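PDB 7BGM: phosphoribosyl-AMP cyclohydrolase from Medicago truncatula, which probably catalyses the second and third steps of histidine biosynthesis, hydrolysing phosphoribosyl-ATP to phosphoribosyl-AMP and then opening the adenine ring of that product. Local coordinates for residues A[25-30]-A[89-94]; A[34-39]-A[54-59]; A[48-53]-A[69-74]; A[106-111]-A[120-125]; A[153-158]-A[194-199]. One frame throughout, in Å; residues are numbered along the deposited sequence.

Overall arrangement
Contacts 1, 2 and 3 belong to the cyclohydrolase part and reach one mixed sheet; contact 5 lies in the helical pyrophosphohydrolase part, its centre about 45 Å from that of contact 2. Contact 4 joins the end of strand 105-108 to the loop before helix 127-140. Contacts 1 and 3 touch directly through neighbouring strands 85-92 and 72-74, while contacts 2 and 3 share strand 52-55. Contacts 1 and 5 are buried, the first mixing a backbone bond with a salt bridge, the second purely apolar. Contacts 2 and 4 lie at the surface, where flat polar groups meet aromatic rings. Contact 3, partly buried, combines backbone bonds with a cation-pi pair.

Contact 1: residues A[25-30]-A[89-94]; sequences NVDTGA and LGKPDG
Val26 packs against Gly90 and Leu89 through both of its methyl groups. CG1 lies 3.6 Å from Gly90 O, while CG2, anti to the backbone N, comes to 4.0 Å from Leu89 CG, the two side chains crossing at about a right angle. The backbone is fixed at the same place: Val26 N donates to Gly90 O at 2.8 Å (161°), and Asn25 CA adds a CA-H...O contact to that oxygen.

Asn25 has its CG anti to the backbone N (chi1 -174°), which lays ND2 on the ring of Pro92, 3.7 Å from its CD; ND2 is also hydrogen-bonded to Glu209. The other end of the amide, OD1, takes Asp27 N at 2.8 Å in the carbonyl plane and Thr28 N from above that plane.

Lys91 bends at chi2 and brings NZ to Asp27 OD2, a salt bridge of 2.7 Å on the anti lone pair. Its ammonium also pairs with Glu209, and Asp27 OD1 pairs with Arg216 of its own chain and is hydrogen-bonded to Ser127 of the second subunit, tying the C-terminal helix 208-218 to this corner. The arrangement is an Asx turn in the connection of the antiparallel hairpin 19-25/31-37, set against the parallel neighbour strand 85-92.

Contact 2: residues A[34-39]-A[54-59]; sequences QGFANR and YSRSRS
Phe36 and Arg56 carry one half of this contact between the ends of strands 31-37 and 52-55, the two strands of a strand-helix-strand unit whose helix is 39-48. The guanidinium lies just beyond the rim of the Phe36 ring, tilted 27° to it, so that Phe36 CE1 sits under the centre of the group, 3.4 Å from Arg56 CZ. CD lies over one face of the ring, toward the rim, and the bend at chi3 (-62°) turns the guanidinium back alongside CE1. With an alanine at Phe36, the guanidinium would probably lose the surface it rests on and be set free to turn.

In the other half Asn38 ND2 meets the Tyr54 ring obliquely, 3.4 Å from Tyr54 CD1, amide and ring planes 39° apart. Between the strands Tyr54 N donates to Phe36 O at 2.8 Å, and one water accepts from Phe36 N (2.9 Å) and donates to Tyr54 O (2.8 Å).

Farther out, Val20 of the same chain and Val20 of the second subunit pack on Phe36, and Arg56 NH2 has a long, weak ion pair with zinc-binding Asp84 of that subunit. The turn of the Asn38 amide is fixed from the start of helix 39-48, where its OD1 caps Ala41 N.

Contact 3: residues A[48-53]-A[69-74]; sequences SRKATF and NNFINV
Ala51 and Ile72 form the tight part of this contact, where the chain entering strand 52-55 is bridged to strand 72-74. Ala51 N donates to Ile72 O at 3.0 Å, in the carbonyl plane, and Val74 N to Arg49 O at 2.9 Å and nearly straight (173°), so two backbone bonds enclose the facing pair Lys50 and Asn73. Past them a water takes over, accepting from Ile72 N and donating to Ala51 O. The methyl of Ala51 presses on Ile72 CB at 3.9 Å, and Val74 CG2, anti to its carbonyl carbon, closes over Ala51 N. Phe110 of the second subunit packs on Val74 and Arg49.

The more exposed side is looser. One water donates to both Arg49 O and Asn73 OD1, whose ND2 is held by Asp93. Here Lys50 runs extended beyond CG across one face of Phe71: CD lies 3.7 Å from Phe71 CD1, and NZ stands 3.7 Å above the centre of the ring, only 4° off its normal. A serine in place of Phe71 would probably leave the ammonium of Lys50 without its aromatic face and open a gap beside the aliphatic part of that chain.

Phe71 and Ile72 also adjoin Gly65 and Lys64, residues that bind AMP. While Ala51, Ile72 and Val74 are buried, Lys50 is partly exposed and meets no carboxylate of the two segments; the aromatic face probably steadies its ammonium instead.

Contact 4: residues A[106-111]-A[120-125]; sequences YTPVFD and GNKLAL
Strand 105-108, at Tyr106 and Pro108, meets the extended loop 120-125 that leads into helix 127-140, the connection from the cyclohydrolase part to the helical pyrophosphohydrolase part. Thr107 and Pro108 also pair antiparallel with a strand of the second subunit, so the sheet runs on across the dimer interface.

The single bond between the segments is Lys122 N to Tyr106 O, 3.0 Å and bent (146°), the donor tilted from the carbonyl plane. Next to it Tyr106 CA makes a CA-H...O contact of 3.1 Å to Lys122 O, so two routes link the same pair of residues. Asn121 stands beside them: its CB comes to 3.2 Å from Tyr106 O, and its amide turns ND2 to the edge of the Tyr106 ring, near the ring plane and 3.5 Å from Tyr106 CD1. Ring and amide planes are 57° apart. The Tyr106 side chain also touches Cys97, a ligand of the nearby zinc ion.

Farther along the loop, Leu123 CD2 reaches Tyr106 CB at 4.3 Å. Lys122 starts away from the strand, with CG between its backbone N and carbonyl carbon (chi1 68°), then bends at chi3 and chi4 back toward Pro108. Its ammonium has a long, weak ion pair with Asp76 of the second subunit, and Lys122 NZ rests 3.6 Å from Pro108 CB.

Contact 5: residues A[153-158]-A[194-199]; sequences KRLLLN and LYHAMV
Leu155 and Leu156 of the short helix 151-156 pack against Tyr195, His196 and Val199 on the long helix 183-204, within the all-helical, MazG-type pyrophosphohydrolase part. No hydrogen bond crosses the contact; it is apolar packing between buried side chains.

Leu155 can be followed outward from CB, which lies 4.0 Å from Val199 CG1. CG, anti to the carbonyl carbon (chi1 -68°), carries the chain on toward the long helix. From there CD1 enters the angle between two aromatic side chains, 3.6 Å from His196 CD2 and 3.8 Å from Tyr195 CE2, meeting both rings obliquely. Outside the two segments, Leu161 of helix 159-178 also packs on this leucine.

Both rings that receive CD1 are fixed by polar bonds: Tyr195 OH reaches across to Thr152 OG1 of the short helix, while His196 ND1 bonds to Asp192 O, one turn back in its own helix. Tyr195 CD2 lies over the centre of one face of the imidazole, 3.6 Å above its plane, and Val199 CG2 covers one face of the tyrosine ring, offset toward the rim. Tyr195, like Trp151 and Thr152, belongs to an AMP-binding site, and Asp192 is a ligand of the zinc bound with Glu169 and Glu189; the packing joins the two helices that supply Trp151, Thr152 and Tyr195 to the AMP site.

Leu156 completes the contact one residue on, next to Lys139 of helix 127-140. Leu156 CD2 lies 3.7 Å from Val199 CG1, the methyl that Leu155 CB also touches.

Contact 1: residues A[25-30]-A[89-94]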
# COMPACT_ATOMS: atom_id res chain seq x y z
N ASN A 25 -6.09 3.45 -0.61
CA ASN A 25 -5.63 4.37 -1.66
C ASN A 25 -5.17 3.57 -2.89
O ASN A 25 -4.26 2.74 -2.79
CB ASN A 25 -4.50 5.24 -1.10
CG ASN A 25 -4.04 6.33 -2.08
OD1 ASN A 25 -3.73 6.07 -3.24
ND2 ASN A 25 -4.03 7.59 -1.61
N VAL A 26 -5.84 3.78 -4.03
CA VAL A 26 -5.57 3.05 -5.27
C VAL A 26 -4.15 3.28 -5.79
O VAL A 26 -3.56 2.41 -6.46
CB VAL A 26 -6.61 3.43 -6.34
CG1 VAL A 26 -6.48 4.90 -6.73
CG2 VAL A 26 -6.46 2.51 -7.60
N ASP A 27 -3.57 4.46 -5.50
CA ASP A 27 -2.25 4.77 -6.03
C ASP A 27 -1.13 4.30 -5.11
O ASP A 27 -0.06 3.93 -5.59
CB ASP A 27 -2.10 6.26 -6.30
CG ASP A 27 -2.82 6.71 -7.58
OD1 ASP A 27 -2.87 5.92 -8.56
OD2 ASP A 27 -3.30 7.87 -7.62
N THR A 28 -1.34 4.30 -3.78
CA THR A 28 -0.22 4.03 -2.87
C THR A 28 -0.37 2.78 -2.04
O THR A 28 0.65 2.25 -1.56
CB THR A 28 -0.03 5.17 -1.88
OG1 THR A 28 -1.17 5.22 -1.00
CG2 THR A 28 0.11 6.48 -2.63
N GLY A 29 -1.61 2.34 -1.79
CA GLY A 29 -1.85 1.21 -0.90
C GLY A 29 -2.10 1.58 0.56
O GLY A 29 -2.44 0.70 1.33
N ALA A 30 -2.00 2.85 0.95
CA ALA A 30 -2.33 3.23 2.32
C ALA A 30 -3.77 2.88 2.64
O ALA A 30 -4.68 3.12 1.83
CB ALA A 30 -2.12 4.74 2.50
N LEU A 89 -11.31 0.24 -3.31
CA LEU A 89 -10.02 0.74 -3.80
C LEU A 89 -10.26 2.05 -4.54
O LEU A 89 -10.97 2.07 -5.55
CB LEU A 89 -9.38 -0.31 -4.70
CG LEU A 89 -7.89 -0.17 -5.00
CD1 LEU A 89 -7.02 -0.31 -3.75
CD2 LEU A 89 -7.48 -1.21 -6.05
N GLY A 90 -9.71 3.15 -4.02
CA GLY A 90 -10.13 4.45 -4.53
C GLY A 90 -9.15 5.57 -4.27
O GLY A 90 -8.13 5.39 -3.61
N LYS A 91 -9.50 6.75 -4.79
CA LYS A 91 -8.65 7.92 -4.74
C LYS A 91 -9.30 8.95 -3.83
O LYS A 91 -10.39 9.45 -4.16
CB LYS A 91 -8.45 8.51 -6.15
CG LYS A 91 -7.46 9.72 -6.21
CD LYS A 91 -5.99 9.25 -6.01
CE LYS A 91 -5.00 10.39 -6.17
NZ LYS A 91 -3.59 9.99 -5.97
N PRO A 92 -8.67 9.34 -2.72
CA PRO A 92 -9.31 10.33 -1.83
C PRO A 92 -9.13 11.74 -2.37
O PRO A 92 -8.10 12.07 -2.95
CB PRO A 92 -8.55 10.17 -0.50
CG PRO A 92 -7.22 9.62 -0.91
CD PRO A 92 -7.45 8.77 -2.14
N ASP A 93 -10.18 12.55 -2.19
CA ASP A 93 -10.13 13.99 -2.51
C ASP A 93 -9.34 14.82 -1.50
O ASP A 93 -9.02 15.99 -1.77
CB ASP A 93 -11.56 14.54 -2.60
CG ASP A 93 -12.26 14.17 -3.88
OD1 ASP A 93 -11.57 13.75 -4.83
OD2 ASP A 93 -13.49 14.34 -3.95
N GLY A 94 -9.11 14.29 -0.31
CA GLY A 94 -8.43 15.00 0.75
C GLY A 94 -8.28 14.07 1.94
O GLY A 94 -8.55 12.87 1.84

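Contact 2: residues A[34-39]-A[54-59]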
# COMPACT_ATOMS: atom_id res chain seq x y z
N GLN A 34 -11.52 2.12 7.93
CA GLN A 34 -12.26 0.87 7.88
C GLN A 34 -13.57 1.08 8.61
O GLN A 34 -13.59 1.72 9.68
CB GLN A 34 -11.45 -0.29 8.50
CG GLN A 34 -12.25 -1.61 8.64
CD GLN A 34 -12.84 -1.79 10.06
OE1 GLN A 34 -12.12 -1.80 11.05
NE2 GLN A 34 -14.16 -1.94 10.13
N GLY A 35 -14.66 0.63 7.97
CA GLY A 35 -15.96 0.63 8.59
C GLY A 35 -16.74 -0.63 8.28
O GLY A 35 -16.16 -1.70 8.09
N PHE A 36 -18.06 -0.51 8.23
CA PHE A 36 -18.94 -1.63 7.95
C PHE A 36 -19.87 -1.21 6.81
O PHE A 36 -20.09 -0.02 6.56
CB PHE A 36 -19.73 -2.08 9.23
CG PHE A 36 -18.84 -2.71 10.24
CD1 PHE A 36 -18.11 -1.92 11.13
CD2 PHE A 36 -18.67 -4.09 10.26
CE1 PHE A 36 -17.22 -2.50 12.03
CE2 PHE A 36 -17.80 -4.68 11.17
CZ PHE A 36 -17.06 -3.89 12.04
N ALA A 37 -20.38 -2.19 6.08
CA ALA A 37 -21.29 -1.92 4.99
C ALA A 37 -22.41 -2.94 5.03
O ALA A 37 -22.17 -4.11 5.32
CB ALA A 37 -20.55 -1.96 3.65
N ASN A 38 -23.65 -2.50 4.76
CA ASN A 38 -24.74 -3.42 4.51
C ASN A 38 -25.00 -3.49 3.01
O ASN A 38 -24.25 -2.94 2.19
CB ASN A 38 -26.00 -3.01 5.30
CG ASN A 38 -26.50 -1.62 4.93
OD1 ASN A 38 -25.90 -0.94 4.09
ND2 ASN A 38 -27.58 -1.18 5.58
N ARG A 39 -26.08 -4.19 2.62
CA ARG A 39 -26.36 -4.34 1.19
C ARG A 39 -26.45 -2.98 0.52
O ARG A 39 -25.80 -2.72 -0.51
CB ARG A 39 -27.67 -5.11 0.99
CG ARG A 39 -27.57 -6.60 1.12
CD ARG A 39 -28.96 -7.20 0.91
NE ARG A 39 -29.31 -7.22 -0.51
CZ ARG A 39 -29.13 -8.28 -1.29
NH1 ARG A 39 -28.63 -9.39 -0.77
NH2 ARG A 39 -29.46 -8.24 -2.58
N TYR A 54 -22.19 1.90 6.45
CA TYR A 54 -23.29 1.92 7.42
C TYR A 54 -22.74 2.20 8.80
O TYR A 54 -21.86 1.47 9.27
CB TYR A 54 -24.02 0.59 7.41
CG TYR A 54 -25.21 0.50 8.34
CD1 TYR A 54 -26.45 1.02 7.95
CD2 TYR A 54 -25.10 -0.10 9.58
CE1 TYR A 54 -27.54 0.93 8.79
CE2 TYR A 54 -26.21 -0.19 10.44
CZ TYR A 54 -27.41 0.34 10.03
OH TYR A 54 -28.51 0.25 10.86
N SER A 55 -23.26 3.22 9.47
CA SER A 55 -22.82 3.54 10.83
C SER A 55 -23.60 2.69 11.84
O SER A 55 -24.83 2.78 11.90
CB SER A 55 -23.00 5.03 11.14
OG SER A 55 -22.96 5.28 12.55
N ARG A 56 -22.88 1.87 12.61
CA ARG A 56 -23.55 1.08 13.64
C ARG A 56 -24.15 1.97 14.72
O ARG A 56 -25.27 1.72 15.19
CB ARG A 56 -22.58 0.07 14.25
CG ARG A 56 -22.10 -0.96 13.23
CD ARG A 56 -21.06 -1.91 13.82
NE ARG A 56 -19.86 -1.20 14.25
CZ ARG A 56 -18.86 -1.77 14.91
NH1 ARG A 56 -18.92 -3.07 15.21
NH2 ARG A 56 -17.80 -1.06 15.27
N SER A 57 -23.44 3.03 15.12
CA SER A 57 -23.94 3.87 16.21
C SER A 57 -25.15 4.69 15.79
O SER A 57 -26.07 4.92 16.58
CB SER A 57 -22.84 4.79 16.74
OG SER A 57 -22.40 5.68 15.72
N ARG A 58 -25.17 5.16 14.54
CA ARG A 58 -26.26 5.99 14.05
C ARG A 58 -27.32 5.20 13.31
O ARG A 58 -28.35 5.77 12.93
CB ARG A 58 -25.71 7.11 13.16
CG ARG A 58 -24.76 8.06 13.91
CD ARG A 58 -24.73 9.45 13.29
NE ARG A 58 -23.76 10.32 13.96
CZ ARG A 58 -23.19 11.38 13.39
NH1 ARG A 58 -23.49 11.71 12.14
NH2 ARG A 58 -22.31 12.11 14.06
N SER A 59 -27.11 3.89 13.12
CA SER A 59 -28.00 3.03 12.35
C SER A 59 -28.39 3.68 11.02
O SER A 59 -29.57 3.75 10.66
CB SER A 59 -29.25 2.66 13.16
OG SER A 59 -28.89 1.90 14.29
O HOH W 1 -19.09 1.93 9.30

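Contact 3: residues A[48-53]-A[69-74]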
# COMPACT_ATOMS: atom_id res chain seq x y z
N SER A 48 -22.67 5.00 -7.13
CA SER A 48 -22.19 6.38 -7.04
C SER A 48 -20.68 6.50 -7.22
O SER A 48 -20.19 7.63 -7.43
CB SER A 48 -22.55 7.00 -5.68
OG SER A 48 -21.75 6.47 -4.63
N ARG A 49 -19.96 5.39 -7.12
CA ARG A 49 -18.49 5.37 -7.11
C ARG A 49 -17.92 6.26 -6.02
O ARG A 49 -16.83 6.81 -6.18
CB ARG A 49 -17.95 5.75 -8.49
CG ARG A 49 -18.60 4.97 -9.63
CD ARG A 49 -18.22 3.51 -9.55
NE ARG A 49 -18.36 2.83 -10.83
CZ ARG A 49 -17.42 2.86 -11.78
NH1 ARG A 49 -16.29 3.52 -11.57
NH2 ARG A 49 -17.62 2.23 -12.93
N LYS A 50 -18.63 6.40 -4.90
CA LYS A 50 -18.13 7.08 -3.71
C LYS A 50 -18.25 6.13 -2.53
O LYS A 50 -19.31 5.51 -2.35
CB LYS A 50 -18.93 8.37 -3.49
CG LYS A 50 -18.63 9.35 -4.58
CD LYS A 50 -19.31 10.68 -4.38
CE LYS A 50 -18.88 11.61 -5.48
NZ LYS A 50 -19.23 13.03 -5.12
N ALA A 51 -17.17 5.98 -1.76
CA ALA A 51 -17.16 5.02 -0.64
C ALA A 51 -18.28 5.32 0.34
O ALA A 51 -18.33 6.41 0.93
CB ALA A 51 -15.80 5.04 0.09
N THR A 52 -19.16 4.34 0.56
CA THR A 52 -20.35 4.48 1.38
C THR A 52 -20.40 3.35 2.40
O THR A 52 -20.07 2.20 2.08
CB THR A 52 -21.60 4.49 0.49
OG1 THR A 52 -21.50 5.59 -0.43
CG2 THR A 52 -22.87 4.67 1.31
N PHE A 53 -20.82 3.69 3.62
CA PHE A 53 -20.73 2.82 4.78
C PHE A 53 -22.06 2.82 5.51
O PHE A 53 -22.94 3.65 5.24
CB PHE A 53 -19.62 3.27 5.75
CG PHE A 53 -18.25 3.30 5.13
CD1 PHE A 53 -17.44 2.16 5.14
CD2 PHE A 53 -17.79 4.46 4.52
CE1 PHE A 53 -16.17 2.18 4.52
CE2 PHE A 53 -16.54 4.49 3.91
CZ PHE A 53 -15.70 3.36 3.93
N ASN A 69 -16.34 16.93 2.32
CA ASN A 69 -16.00 17.04 0.89
C ASN A 69 -14.81 16.17 0.52
O ASN A 69 -14.40 16.18 -0.67
CB ASN A 69 -15.71 18.49 0.46
CG ASN A 69 -16.25 18.80 -0.91
OD1 ASN A 69 -17.37 18.40 -1.25
ND2 ASN A 69 -15.48 19.55 -1.71
N ASN A 70 -14.28 15.37 1.45
CA ASN A 70 -13.14 14.49 1.16
C ASN A 70 -13.64 13.11 0.75
O ASN A 70 -13.44 12.11 1.45
CB ASN A 70 -12.20 14.44 2.36
CG ASN A 70 -11.57 15.79 2.62
OD1 ASN A 70 -11.33 16.54 1.68
ND2 ASN A 70 -11.32 16.13 3.89
N PHE A 71 -14.29 13.07 -0.42
CA PHE A 71 -14.82 11.81 -0.94
C PHE A 71 -13.70 10.84 -1.29
O PHE A 71 -12.58 11.22 -1.63
CB PHE A 71 -15.67 12.05 -2.18
CG PHE A 71 -16.91 12.89 -1.93
CD1 PHE A 71 -18.04 12.32 -1.34
CD2 PHE A 71 -16.93 14.24 -2.25
CE1 PHE A 71 -19.18 13.05 -1.09
CE2 PHE A 71 -18.08 15.00 -2.00
CZ PHE A 71 -19.22 14.41 -1.39
N ILE A 72 -14.03 9.56 -1.24
CA ILE A 72 -13.13 8.53 -1.77
C ILE A 72 -13.75 8.01 -3.05
O ILE A 72 -14.78 7.31 -3.02
CB ILE A 72 -12.85 7.40 -0.76
CG1 ILE A 72 -12.26 7.98 0.55
CG2 ILE A 72 -11.92 6.31 -1.38
CD1 ILE A 72 -12.46 7.01 1.75
N ASN A 73 -13.10 8.32 -4.18
CA ASN A 73 -13.62 8.00 -5.49
C ASN A 73 -13.20 6.58 -5.84
O ASN A 73 -12.00 6.30 -5.99
CB ASN A 73 -13.08 8.97 -6.53
CG ASN A 73 -13.45 10.38 -6.22
OD1 ASN A 73 -14.63 10.75 -6.27
ND2 ASN A 73 -12.45 11.19 -5.83
N VAL A 74 -14.17 5.69 -5.96
CA VAL A 74 -13.91 4.26 -6.00
C VAL A 74 -13.56 3.80 -7.42
O VAL A 74 -14.33 3.99 -8.36
CB VAL A 74 -15.09 3.47 -5.43
CG1 VAL A 74 -14.80 2.00 -5.56
CG2 VAL A 74 -15.25 3.83 -3.94
O HOH W 2 -16.34 9.13 -7.76
O HOH W 3 -16.63 8.63 -0.35

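Contact 4: residues A[106-111]-A[120-125]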
# COMPACT_ATOMS: atom_id res chain seq x y z
N TYR A 106 -2.85 6.41 12.75
CA TYR A 106 -1.70 7.21 13.16
C TYR A 106 -1.33 6.95 14.63
O TYR A 106 -0.61 7.76 15.24
CB TYR A 106 -2.01 8.69 12.93
CG TYR A 106 -3.31 9.11 13.52
CD1 TYR A 106 -3.41 9.40 14.88
CD2 TYR A 106 -4.44 9.27 12.71
CE1 TYR A 106 -4.59 9.80 15.44
CE2 TYR A 106 -5.66 9.66 13.26
CZ TYR A 106 -5.73 9.93 14.63
OH TYR A 106 -6.91 10.31 15.24
N THR A 107 -1.84 5.87 15.23
CA THR A 107 -1.59 5.59 16.65
C THR A 107 -0.72 4.34 16.75
O THR A 107 -1.23 3.21 16.71
CB THR A 107 -2.93 5.42 17.36
OG1 THR A 107 -3.71 6.65 17.21
CG2 THR A 107 -2.74 5.12 18.87
N PRO A 108 0.60 4.49 16.84
CA PRO A 108 1.48 3.30 16.84
C PRO A 108 1.56 2.74 18.25
O PRO A 108 1.82 3.46 19.20
CB PRO A 108 2.83 3.85 16.37
CG PRO A 108 2.81 5.32 16.82
CD PRO A 108 1.35 5.75 16.91
N VAL A 109 1.33 1.43 18.36
CA VAL A 109 1.27 0.77 19.65
C VAL A 109 2.65 0.55 20.23
O VAL A 109 2.87 0.72 21.43
CB VAL A 109 0.50 -0.54 19.49
CG1 VAL A 109 0.97 -1.54 20.53
CG2 VAL A 109 -1.00 -0.28 19.52
N PHE A 110 3.61 0.16 19.39
CA PHE A 110 4.93 -0.19 19.90
C PHE A 110 5.62 0.98 20.59
O PHE A 110 6.53 0.76 21.41
CB PHE A 110 5.81 -0.74 18.77
CG PHE A 110 5.41 -2.11 18.31
CD1 PHE A 110 4.35 -2.78 18.89
CD2 PHE A 110 6.13 -2.76 17.31
CE1 PHE A 110 3.99 -4.05 18.46
CE2 PHE A 110 5.78 -4.02 16.89
CZ PHE A 110 4.71 -4.68 17.47
N ASP A 111 5.20 2.22 20.30
CA ASP A 111 5.80 3.39 20.92
C ASP A 111 5.56 3.42 22.43
O ASP A 111 6.46 3.79 23.20
CB ASP A 111 5.26 4.67 20.28
CG ASP A 111 6.00 5.05 19.01
OD1 ASP A 111 6.97 4.35 18.64
OD2 ASP A 111 5.61 6.06 18.38
N GLY A 120 3.80 10.16 20.66
CA GLY A 120 3.89 10.81 19.38
C GLY A 120 3.15 10.04 18.31
O GLY A 120 3.53 8.92 17.95
N ASN A 121 2.08 10.63 17.78
CA ASN A 121 1.35 9.98 16.71
C ASN A 121 2.12 10.10 15.40
O ASN A 121 2.92 11.01 15.18
CB ASN A 121 -0.05 10.58 16.58
CG ASN A 121 -1.01 10.06 17.68
OD1 ASN A 121 -0.72 9.08 18.36
ND2 ASN A 121 -2.12 10.75 17.87
N LYS A 122 1.92 9.13 14.53
CA LYS A 122 2.55 9.16 13.21
C LYS A 122 1.75 8.24 12.30
O LYS A 122 1.33 7.17 12.72
CB LYS A 122 4.02 8.74 13.25
CG LYS A 122 4.33 7.31 13.58
CD LYS A 122 5.62 6.88 12.90
CE LYS A 122 6.39 5.83 13.70
NZ LYS A 122 5.54 4.71 14.19
N LEU A 123 1.58 8.65 11.04
CA LEU A 123 0.84 7.82 10.09
C LEU A 123 1.54 6.48 9.91
O LEU A 123 2.78 6.39 9.84
CB LEU A 123 0.74 8.52 8.73
CG LEU A 123 -0.07 9.82 8.58
CD1 LEU A 123 0.21 10.31 7.20
CD2 LEU A 123 -1.55 9.51 8.76
N ALA A 124 0.74 5.42 9.82
CA ALA A 124 1.24 4.16 9.29
C ALA A 124 1.73 4.33 7.86
O ALA A 124 1.00 4.86 7.01
CB ALA A 124 0.13 3.11 9.34
N LEU A 125 2.97 3.91 7.61
CA LEU A 125 3.60 4.04 6.30
C LEU A 125 4.30 2.75 5.91
O LEU A 125 4.97 2.13 6.75
CB LEU A 125 4.65 5.15 6.28
CG LEU A 125 4.18 6.56 6.60
CD1 LEU A 125 5.35 7.49 6.67
CD2 LEU A 125 3.16 7.06 5.57

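Contact 5: residues A[153-158]-A[194-199]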
# COMPACT_ATOMS: atom_id res chain seq x y z
N LYS A 153 20.97 14.73 4.15
CA LYS A 153 20.98 16.19 4.21
C LYS A 153 22.04 16.77 3.27
O LYS A 153 21.82 17.84 2.68
CB LYS A 153 21.22 16.65 5.64
CG LYS A 153 21.00 18.14 5.87
CD LYS A 153 19.55 18.56 5.62
CE LYS A 153 19.31 20.00 6.06
NZ LYS A 153 17.93 20.48 5.79
N ARG A 154 23.18 16.08 3.10
CA ARG A 154 24.22 16.55 2.18
C ARG A 154 23.69 16.66 0.76
O ARG A 154 24.01 17.62 0.04
CB ARG A 154 25.43 15.62 2.22
CG ARG A 154 26.15 15.51 3.56
CD ARG A 154 27.19 14.38 3.53
NE ARG A 154 28.46 14.78 2.91
CZ ARG A 154 28.75 14.63 1.62
NH1 ARG A 154 27.87 14.11 0.78
NH2 ARG A 154 29.94 15.03 1.17
N LEU A 155 22.88 15.69 0.32
CA LEU A 155 22.35 15.70 -1.04
C LEU A 155 21.28 16.77 -1.22
O LEU A 155 21.18 17.37 -2.30
CB LEU A 155 21.80 14.33 -1.39
CG LEU A 155 22.81 13.20 -1.53
CD1 LEU A 155 22.08 11.87 -1.63
CD2 LEU A 155 23.68 13.42 -2.75
N LEU A 156 20.49 17.02 -0.18
CA LEU A 156 19.48 18.06 -0.26
C LEU A 156 20.08 19.44 -0.41
O LEU A 156 19.41 20.35 -0.91
CB LEU A 156 18.60 18.03 1.00
CG LEU A 156 17.63 16.87 1.07
CD1 LEU A 156 17.12 16.72 2.51
CD2 LEU A 156 16.49 17.10 0.09
N LEU A 157 21.34 19.61 0.01
CA LEU A 157 22.02 20.90 -0.01
C LEU A 157 23.09 20.98 -1.09
O LEU A 157 23.97 21.84 -1.01
CB LEU A 157 22.65 21.20 1.35
CG LEU A 157 21.69 21.45 2.52
CD1 LEU A 157 22.47 21.55 3.80
CD2 LEU A 157 20.87 22.72 2.29
N ASN A 158 23.05 20.11 -2.10
CA ASN A 158 24.05 20.19 -3.17
C ASN A 158 23.43 19.55 -4.41
O ASN A 158 23.64 18.36 -4.68
CB ASN A 158 25.35 19.51 -2.76
CG ASN A 158 26.44 19.65 -3.82
OD1 ASN A 158 26.21 20.17 -4.91
ND2 ASN A 158 27.62 19.16 -3.49
N LEU A 194 16.26 4.74 -6.84
CA LEU A 194 15.06 5.23 -6.16
C LEU A 194 15.42 6.24 -5.09
O LEU A 194 14.81 7.32 -5.00
CB LEU A 194 14.28 4.07 -5.55
CG LEU A 194 13.22 3.45 -6.41
CD1 LEU A 194 12.53 2.42 -5.56
CD2 LEU A 194 12.23 4.53 -6.85
N TYR A 195 16.40 5.91 -4.24
CA TYR A 195 16.74 6.80 -3.14
C TYR A 195 17.15 8.17 -3.65
O TYR A 195 16.62 9.20 -3.22
CB TYR A 195 17.84 6.17 -2.29
CG TYR A 195 18.53 7.13 -1.36
CD1 TYR A 195 17.91 7.56 -0.19
CD2 TYR A 195 19.80 7.62 -1.65
CE1 TYR A 195 18.54 8.45 0.67
CE2 TYR A 195 20.43 8.51 -0.79
CZ TYR A 195 19.80 8.92 0.36
OH TYR A 195 20.43 9.80 1.22
N HIS A 196 18.09 8.22 -4.61
CA HIS A 196 18.57 9.51 -5.08
C HIS A 196 17.48 10.26 -5.84
O HIS A 196 17.33 11.48 -5.68
CB HIS A 196 19.82 9.32 -5.94
CG HIS A 196 21.02 8.90 -5.14
ND1 HIS A 196 21.35 7.58 -4.93
CD2 HIS A 196 21.95 9.63 -4.48
CE1 HIS A 196 22.44 7.52 -4.18
NE2 HIS A 196 22.83 8.75 -3.90
N ALA A 197 16.68 9.55 -6.64
CA ALA A 197 15.57 10.22 -7.30
C ALA A 197 14.62 10.82 -6.28
O ALA A 197 14.13 11.94 -6.45
CB ALA A 197 14.84 9.26 -8.23
N MET A 198 14.33 10.08 -5.19
CA MET A 198 13.39 10.61 -4.21
C MET A 198 13.93 11.84 -3.49
O MET A 198 13.14 12.67 -3.03
CB MET A 198 13.00 9.51 -3.23
CG MET A 198 11.99 8.61 -3.90
SD MET A 198 11.70 7.14 -2.96
CE MET A 198 10.79 7.85 -1.60
N VAL A 199 15.26 11.98 -3.37
CA VAL A 199 15.80 13.22 -2.82
C VAL A 199 15.50 14.39 -3.76
O VAL A 199 15.12 15.48 -3.31
CB VAL A 199 17.31 13.08 -2.54
CG1 VAL A 199 17.88 14.41 -1.98
CG2 VAL A 199 17.55 11.93 -1.56